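Local coordinates for peptidoglycan glycosyltransferase (Atopobium parvulum, PDB 4OVD), which belongs to the penicillin-binding proteins, in which a dimerisation domain precedes a penicillin-binding transpeptidase domain, at residues N308-P313 / Q362-K367; T301-V306 / S462-M467; F317-E322 / S352-A357. All blocks are in the same frame, centred on the assembly; numbering follows the deposited sequence.

Contact 1 of 3, residues N308-P313 / Q362-K367; sequences NNLFGP and QLIGDK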
# COMPACT_ATOMS: atom_id res chain seq x y z
N ASN A 308 -10.77 8.50 19.96
CA ASN A 308 -11.89 9.31 20.50
C ASN A 308 -12.19 8.97 21.98
O ASN A 308 -13.15 9.45 22.54
CB ASN A 308 -13.12 9.10 19.65
CG ASN A 308 -13.15 10.04 18.44
OD1 ASN A 308 -13.54 11.14 18.57
ND2 ASN A 308 -12.81 9.55 17.29
N ASN A 309 -11.40 8.08 22.56
CA ASN A 309 -11.51 7.71 23.99
C ASN A 309 -12.85 7.03 24.30
O ASN A 309 -13.48 7.25 25.33
CB ASN A 309 -11.29 8.92 24.91
CG ASN A 309 -9.89 9.58 24.76
OD1 ASN A 309 -9.78 10.79 24.73
ND2 ASN A 309 -8.86 8.81 24.61
N LEU A 310 -13.24 6.15 23.41
CA LEU A 310 -14.47 5.46 23.55
C LEU A 310 -14.28 4.06 24.05
O LEU A 310 -15.24 3.41 24.44
CB LEU A 310 -15.19 5.43 22.21
CG LEU A 310 -15.50 6.81 21.64
CD1 LEU A 310 -16.14 6.63 20.29
CD2 LEU A 310 -16.39 7.68 22.50
N PHE A 311 -13.05 3.58 24.01
CA PHE A 311 -12.68 2.30 24.57
C PHE A 311 -11.20 2.20 24.48
O PHE A 311 -10.54 3.03 23.83
CB PHE A 311 -13.31 1.11 23.77
CG PHE A 311 -13.21 1.22 22.27
CD1 PHE A 311 -12.06 0.93 21.60
CD2 PHE A 311 -14.35 1.59 21.53
CE1 PHE A 311 -12.00 1.00 20.21
CE2 PHE A 311 -14.28 1.70 20.15
CZ PHE A 311 -13.10 1.40 19.50
N GLY A 312 -10.65 1.16 25.10
CA GLY A 312 -9.17 0.89 24.97
C GLY A 312 -9.00 -0.61 24.67
O GLY A 312 -9.99 -1.33 24.65
N PRO A 313 -7.75 -1.10 24.49
CA PRO A 313 -7.48 -2.50 24.16
C PRO A 313 -8.13 -3.52 25.09
O PRO A 313 -8.61 -4.57 24.66
CB PRO A 313 -5.98 -2.56 24.30
CG PRO A 313 -5.54 -1.21 23.86
CD PRO A 313 -6.54 -0.27 24.42
N GLN A 362 -22.51 0.77 18.33
CA GLN A 362 -22.88 1.10 19.70
C GLN A 362 -22.00 2.12 20.37
O GLN A 362 -22.43 2.76 21.31
CB GLN A 362 -22.82 -0.17 20.54
CG GLN A 362 -23.71 -1.28 20.01
CD GLN A 362 -25.18 -0.91 20.07
OE1 GLN A 362 -25.92 -1.01 19.08
NE2 GLN A 362 -25.59 -0.38 21.19
N LEU A 363 -20.75 2.25 19.94
CA LEU A 363 -19.86 3.17 20.63
C LEU A 363 -19.37 4.32 19.78
O LEU A 363 -19.36 5.43 20.26
CB LEU A 363 -18.64 2.41 21.11
CG LEU A 363 -19.00 1.23 22.02
CD1 LEU A 363 -17.77 0.44 22.37
CD2 LEU A 363 -19.66 1.77 23.29
N ILE A 364 -18.92 4.07 18.54
CA ILE A 364 -18.34 5.17 17.76
C ILE A 364 -19.42 6.03 17.18
O ILE A 364 -19.41 7.26 17.38
CB ILE A 364 -17.39 4.66 16.67
CG1 ILE A 364 -16.38 3.65 17.28
CG2 ILE A 364 -16.70 5.83 15.95
CD1 ILE A 364 -15.51 2.93 16.25
N GLY A 365 -20.34 5.44 16.43
CA GLY A 365 -21.39 6.25 15.85
C GLY A 365 -20.87 6.60 14.48
O GLY A 365 -19.66 6.72 14.26
N ASP A 366 -21.79 6.81 13.54
CA ASP A 366 -21.42 7.07 12.16
C ASP A 366 -20.67 8.36 11.97
O ASP A 366 -19.74 8.43 11.21
CB ASP A 366 -22.70 7.10 11.30
CG ASP A 366 -23.26 5.70 11.10
OD1 ASP A 366 -22.55 4.70 11.46
OD2 ASP A 366 -24.36 5.61 10.53
N LYS A 367 -21.10 9.38 12.66
CA LYS A 367 -20.46 10.69 12.55
C LYS A 367 -18.98 10.66 12.90
O LYS A 367 -18.17 11.17 12.11
CB LYS A 367 -21.17 11.71 13.44
CG LYS A 367 -20.50 13.08 13.42
CD LYS A 367 -21.42 14.15 13.99
CE LYS A 367 -20.63 15.42 14.19
NZ LYS A 367 -21.56 16.47 14.62

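Contact 2 of 3, residues T301-V306 / S462-M467; sequences TTSIGV and SAELDM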
# COMPACT_ATOMS: atom_id res chain seq x y z
N THR A 301 -10.68 1.32 12.18
CA THR A 301 -11.83 1.37 13.05
C THR A 301 -11.43 1.42 14.51
O THR A 301 -12.02 2.19 15.30
CB THR A 301 -12.68 0.14 12.81
OG1 THR A 301 -13.01 0.11 11.40
CG2 THR A 301 -13.88 0.12 13.79
N THR A 302 -10.46 0.60 14.92
CA THR A 302 -10.11 0.62 16.35
C THR A 302 -9.35 1.88 16.69
O THR A 302 -9.50 2.41 17.80
CB THR A 302 -9.33 -0.64 16.76
OG1 THR A 302 -8.29 -0.83 15.79
CG2 THR A 302 -10.17 -1.87 16.60
N SER A 303 -8.49 2.33 15.79
CA SER A 303 -7.81 3.60 16.02
C SER A 303 -8.78 4.77 16.27
O SER A 303 -8.58 5.59 17.16
CB SER A 303 -6.95 3.95 14.84
OG SER A 303 -5.93 3.00 14.80
N ILE A 304 -9.82 4.86 15.47
CA ILE A 304 -10.80 5.91 15.62
C ILE A 304 -11.49 5.91 16.99
O ILE A 304 -11.64 6.96 17.58
CB ILE A 304 -11.83 5.82 14.49
CG1 ILE A 304 -11.18 6.16 13.16
CG2 ILE A 304 -12.97 6.80 14.71
CD1 ILE A 304 -12.10 5.79 11.98
N GLY A 305 -11.90 4.72 17.46
CA GLY A 305 -12.53 4.58 18.72
C GLY A 305 -11.61 4.95 19.86
O GLY A 305 -11.93 5.75 20.76
N VAL A 306 -10.41 4.44 19.78
CA VAL A 306 -9.44 4.67 20.82
C VAL A 306 -9.05 6.13 20.84
O VAL A 306 -9.01 6.78 21.87
CB VAL A 306 -8.20 3.79 20.58
CG1 VAL A 306 -7.06 4.24 21.52
CG2 VAL A 306 -8.52 2.32 20.81
N SER A 462 0.37 3.85 19.93
CA SER A 462 0.95 2.84 20.77
C SER A 462 -0.04 1.75 21.19
O SER A 462 0.33 0.61 21.25
CB SER A 462 1.50 3.48 22.06
OG SER A 462 2.54 4.35 21.71
N ALA A 463 -1.28 2.10 21.52
CA ALA A 463 -2.26 1.10 21.91
C ALA A 463 -2.57 0.23 20.66
O ALA A 463 -2.65 -0.97 20.77
CB ALA A 463 -3.53 1.77 22.42
N GLU A 464 -2.65 0.83 19.46
CA GLU A 464 -2.89 0.06 18.27
C GLU A 464 -1.71 -0.89 17.93
O GLU A 464 -1.94 -2.07 17.54
CB GLU A 464 -3.17 0.94 17.10
CG GLU A 464 -4.46 1.72 17.20
CD GLU A 464 -5.72 0.85 17.04
OE1 GLU A 464 -5.79 -0.02 16.14
OE2 GLU A 464 -6.66 1.07 17.85
N LEU A 465 -0.48 -0.42 18.05
CA LEU A 465 0.65 -1.27 17.80
C LEU A 465 0.65 -2.45 18.77
O LEU A 465 0.98 -3.60 18.38
CB LEU A 465 1.98 -0.53 17.97
CG LEU A 465 2.45 0.41 16.86
CD1 LEU A 465 3.73 1.17 17.31
CD2 LEU A 465 2.67 -0.35 15.55
N ASP A 466 0.33 -2.17 20.04
CA ASP A 466 0.23 -3.23 21.04
C ASP A 466 -0.77 -4.30 20.58
O ASP A 466 -0.49 -5.49 20.67
CB ASP A 466 -0.14 -2.70 22.42
CG ASP A 466 0.06 -3.77 23.50
OD1 ASP A 466 1.23 -4.10 23.77
OD2 ASP A 466 -0.94 -4.26 24.08
N MSE A 467 -1.91 -3.89 20.08
CA MSE A 467 -2.88 -4.86 19.64
C MSE A 467 -2.43 -5.55 18.38
O MSE A 467 -2.62 -6.74 18.25
CB MSE A 467 -4.29 -4.33 19.43
CG MSE A 467 -4.82 -3.78 20.71
SE MSE A 467 -6.67 -3.15 20.56
CE MSE A 467 -6.38 -1.44 19.61

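Contact 3 of 3, residues F317-E322 / S352-A357; sequences FNIPTE and SNVGMA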
# COMPACT_ATOMS: atom_id res chain seq x y z
N PHE A 317 -16.51 -6.46 25.92
CA PHE A 317 -17.93 -6.46 25.53
C PHE A 317 -18.45 -7.84 25.23
O PHE A 317 -17.70 -8.77 24.85
CB PHE A 317 -18.13 -5.61 24.30
CG PHE A 317 -17.61 -4.21 24.47
CD1 PHE A 317 -18.41 -3.22 25.00
CD2 PHE A 317 -16.32 -3.90 24.12
CE1 PHE A 317 -17.93 -1.95 25.18
CE2 PHE A 317 -15.81 -2.64 24.34
CZ PHE A 317 -16.64 -1.65 24.84
N ASN A 318 -19.74 -8.02 25.48
CA ASN A 318 -20.38 -9.30 25.23
C ASN A 318 -20.77 -9.32 23.73
O ASN A 318 -21.67 -8.62 23.29
CB ASN A 318 -21.59 -9.50 26.16
CG ASN A 318 -22.08 -10.93 26.15
OD1 ASN A 318 -21.38 -11.87 26.56
ND2 ASN A 318 -23.28 -11.12 25.69
N ILE A 319 -20.04 -10.08 22.94
CA ILE A 319 -20.26 -10.05 21.49
C ILE A 319 -21.14 -11.23 21.03
O ILE A 319 -20.73 -12.40 21.20
CB ILE A 319 -18.90 -9.97 20.78
CG1 ILE A 319 -18.08 -8.70 21.21
CG2 ILE A 319 -19.03 -9.96 19.26
CD1 ILE A 319 -18.72 -7.39 20.90
N PRO A 320 -22.32 -10.95 20.42
CA PRO A 320 -23.15 -12.06 19.95
C PRO A 320 -22.56 -12.82 18.80
O PRO A 320 -21.53 -12.41 18.23
CB PRO A 320 -24.49 -11.39 19.55
CG PRO A 320 -24.10 -9.99 19.21
CD PRO A 320 -22.90 -9.64 20.04
N THR A 321 -23.20 -13.92 18.41
CA THR A 321 -22.67 -14.74 17.29
C THR A 321 -22.92 -14.04 16.03
O THR A 321 -22.21 -14.27 15.06
CB THR A 321 -23.35 -16.13 17.20
OG1 THR A 321 -24.75 -15.92 17.38
CG2 THR A 321 -22.90 -17.06 18.32
N GLU A 322 -23.96 -13.22 16.00
CA GLU A 322 -24.28 -12.49 14.81
C GLU A 322 -24.91 -11.20 15.23
O GLU A 322 -25.34 -11.13 16.35
CB GLU A 322 -25.31 -13.26 13.95
CG GLU A 322 -26.61 -13.57 14.69
CD GLU A 322 -27.65 -14.35 13.86
OE1 GLU A 322 -27.33 -14.83 12.75
OE2 GLU A 322 -28.81 -14.50 14.32
N SER A 352 -12.73 -10.43 14.54
CA SER A 352 -14.23 -10.54 14.61
C SER A 352 -14.95 -9.39 13.88
O SER A 352 -14.90 -8.21 14.30
CB SER A 352 -14.62 -10.47 16.07
OG SER A 352 -16.03 -10.35 16.31
N ASN A 353 -15.65 -9.73 12.82
CA ASN A 353 -16.47 -8.76 12.15
C ASN A 353 -17.59 -8.29 13.00
O ASN A 353 -17.94 -7.11 12.95
CB ASN A 353 -17.11 -9.32 10.85
CG ASN A 353 -16.07 -9.61 9.81
OD1 ASN A 353 -15.05 -8.94 9.71
ND2 ASN A 353 -16.37 -10.53 8.98
N VAL A 354 -18.21 -9.22 13.73
CA VAL A 354 -19.29 -8.86 14.60
C VAL A 354 -18.88 -7.83 15.65
O VAL A 354 -19.57 -6.86 15.89
CB VAL A 354 -19.90 -10.07 15.30
CG1 VAL A 354 -21.02 -9.63 16.24
CG2 VAL A 354 -20.52 -11.02 14.27
N GLY A 355 -17.72 -8.03 16.23
CA GLY A 355 -17.21 -7.13 17.28
C GLY A 355 -16.98 -5.74 16.68
O GLY A 355 -17.32 -4.73 17.32
N MSE A 356 -16.37 -5.68 15.48
CA MSE A 356 -16.15 -4.39 14.82
C MSE A 356 -17.43 -3.64 14.55
O MSE A 356 -17.59 -2.42 14.84
CB MSE A 356 -15.43 -4.62 13.52
CG MSE A 356 -13.97 -4.97 13.60
SE MSE A 356 -12.87 -3.74 14.62
CE MSE A 356 -12.59 -4.73 16.20
N ALA A 357 -18.42 -4.37 14.07
CA ALA A 357 -19.71 -3.69 13.75
C ALA A 357 -20.35 -3.24 15.05
O ALA A 357 -21.07 -2.25 15.09
CB ALA A 357 -20.65 -4.63 13.05

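Contact 1 of 3, residues N308-P313 / Q362-K367
The ring of F311 is the flat group between these segments: CG1 of I364 meets its edge near the ring plane, L363 CD1 comes to it obliquely, and the CA of G305, from helix 298-307, lies over one face near CZ. The contact belongs to the helical part of the penicillin-binding transpeptidase domain, where the loop leaving helix 298-307 packs on the C-terminal end of helix 353-364. Helix 298-307 ends in a Schellman motif, with N309 at positive phi, and the chain then turns so that L310 and F311 both direct their side chains toward the end of helix 353-364, with L310 and L363 the nearest pair of CA atoms at 6.5 Å. F311 CG sits between its own backbone N and carbonyl carbon (chi1 45°), bringing CD2 to 3.7 Å from L363 CD1 and CE2 to 4.1 Å from I364 CG1. V306 and V344 also touch the ring, which is buried among aliphatic groups of three helices. L310 works differently, since its main partner is backbone. One methyl, CD1, reaches the last helical residues, 3.7 Å from the CA of I364 and 4.2 Å from CG1 of the same residue. The carbonyls at this helix end are held by R368 from the following helix, by a hydrogen bond from NE to I364 O and a weak one from NH2 to L363 O, and L310 itself packs on R368. G365, with positive phi, follows helix 353-364 and is the N-cap of the next. Beside the arginine bond, L310 CD1 lies 3.4 Å from L363 O.

Contact 2 of 3, residues T301-V306 / S462-M467
Helix 298-307, whose first residue is by sequence the lysine of the S-x-x-K motif of penicillin-binding proteins, packs here on helix 458-474, with T302, S303 and V306 meeting A463, E464 and M467. The axes of the two segments come within 10.0 Å, with 141° between their N-to-C directions, so the helices run roughly antiparallel but well splayed. This buried helix pair is bridged by one long side chain. E464 leaves its helix with CG anti to the carbonyl carbon and bends at chi2 (-71°), which carries its carboxyl group across to the surface of the other helix. T302 OG1, placed between its backbone N and carbonyl carbon (chi1 48°), meets E464 OE1 at 2.7 Å. The same hydroxyl is also hydrogen-bonded to K298 O, one turn back in its own helix. The other oxygen, E464 OE2, approaches T302 O to 3.1 Å, a meeting of two acceptors that would be eased if the buried carboxyl group were protonated, as it may be. S303 lies alongside the glutamate chain, but its hydroxyl is bonded back to V299 O in its own helix, and its OG makes close contact with E464 CG. V428, from helix 418-429, covers S303 and E464 from outside the pair. The apolar remainder is looser. V306 CG1 faces A463 CB at 4.4 Å, while M467, a selenomethionine packed on V344 and L348, bends at chi3 and brings its CE methyl to 4.2 Å from T302 CB. V306 CG2, finally, lies 3.7 Å from E464 OE2.

Contact 3 of 3, residues F317-E322 / S352-A357
S352 starts helix 353-364 at its N-cap position and touches I319 lightly, its OG 4.2 Å from I319 CG2. The hydroxyl has stronger ties: it accepts the N-H of G355 (2.9 Å from G355 N to S352 OG, 154°) and is hydrogen-bonded to D332 OD2, while OD1 of the same aspartate accepts the N-H of V354. N353, which by sequence fills the asparagine place of the S-x-N motif of penicillin-binding proteins, is hydrogen-bonded through OD1 to K298 NZ. V354 follows and carries most of the packing, its two methyls divided between neighbouring parts of the chain that leaves the strand. CG1, anti to the backbone N (chi1 179°), rests 3.6 Å from I319 CG2 and 3.5 Å from P320 O; CG2 turns to the next residues, lying 3.7 Å from T321 O and 4.1 Å from E322 CA. I319 also rests on the first turn, its CD1 3.9 Å from G355 CA. Hydrogen bonds from R336 hold the carbonyls of I319 and P320. Strand 316-319, which brings I319 to the helix start, pairs with strand 340-343 in a two-stranded antiparallel sheet, with M347 of helix 344-350 and F358 farther along helix 353-364 packing on I319, and V330 of strand 328-331 on V354.

In the fold
All three contacts lie nested along the chain within the transpeptidase domain, contact 3 innermost and contact 2 outermost. Helix 353-364 serves contacts 1 and 3, centres 14 Å apart, which meet where F317 CZ lies 3.4 Å from L363 CD1. Contacts 1 and 2, centres 11 Å apart, adjoin at the end of helix 298-307: L310 N probably donates a hydrogen bond to G305 O (3.0 Å). Between contacts 2 and 3, T302 CG2 touches M356 CE at 3.8 Å. There too K298 NZ, hydrogen-bonded to N353 OD1, joins the S-x-x-K lysine to the S-x-N asparagine, motifs that mark the active site in this family. The bound calcium ion is about 10 Å from the S352 side chain.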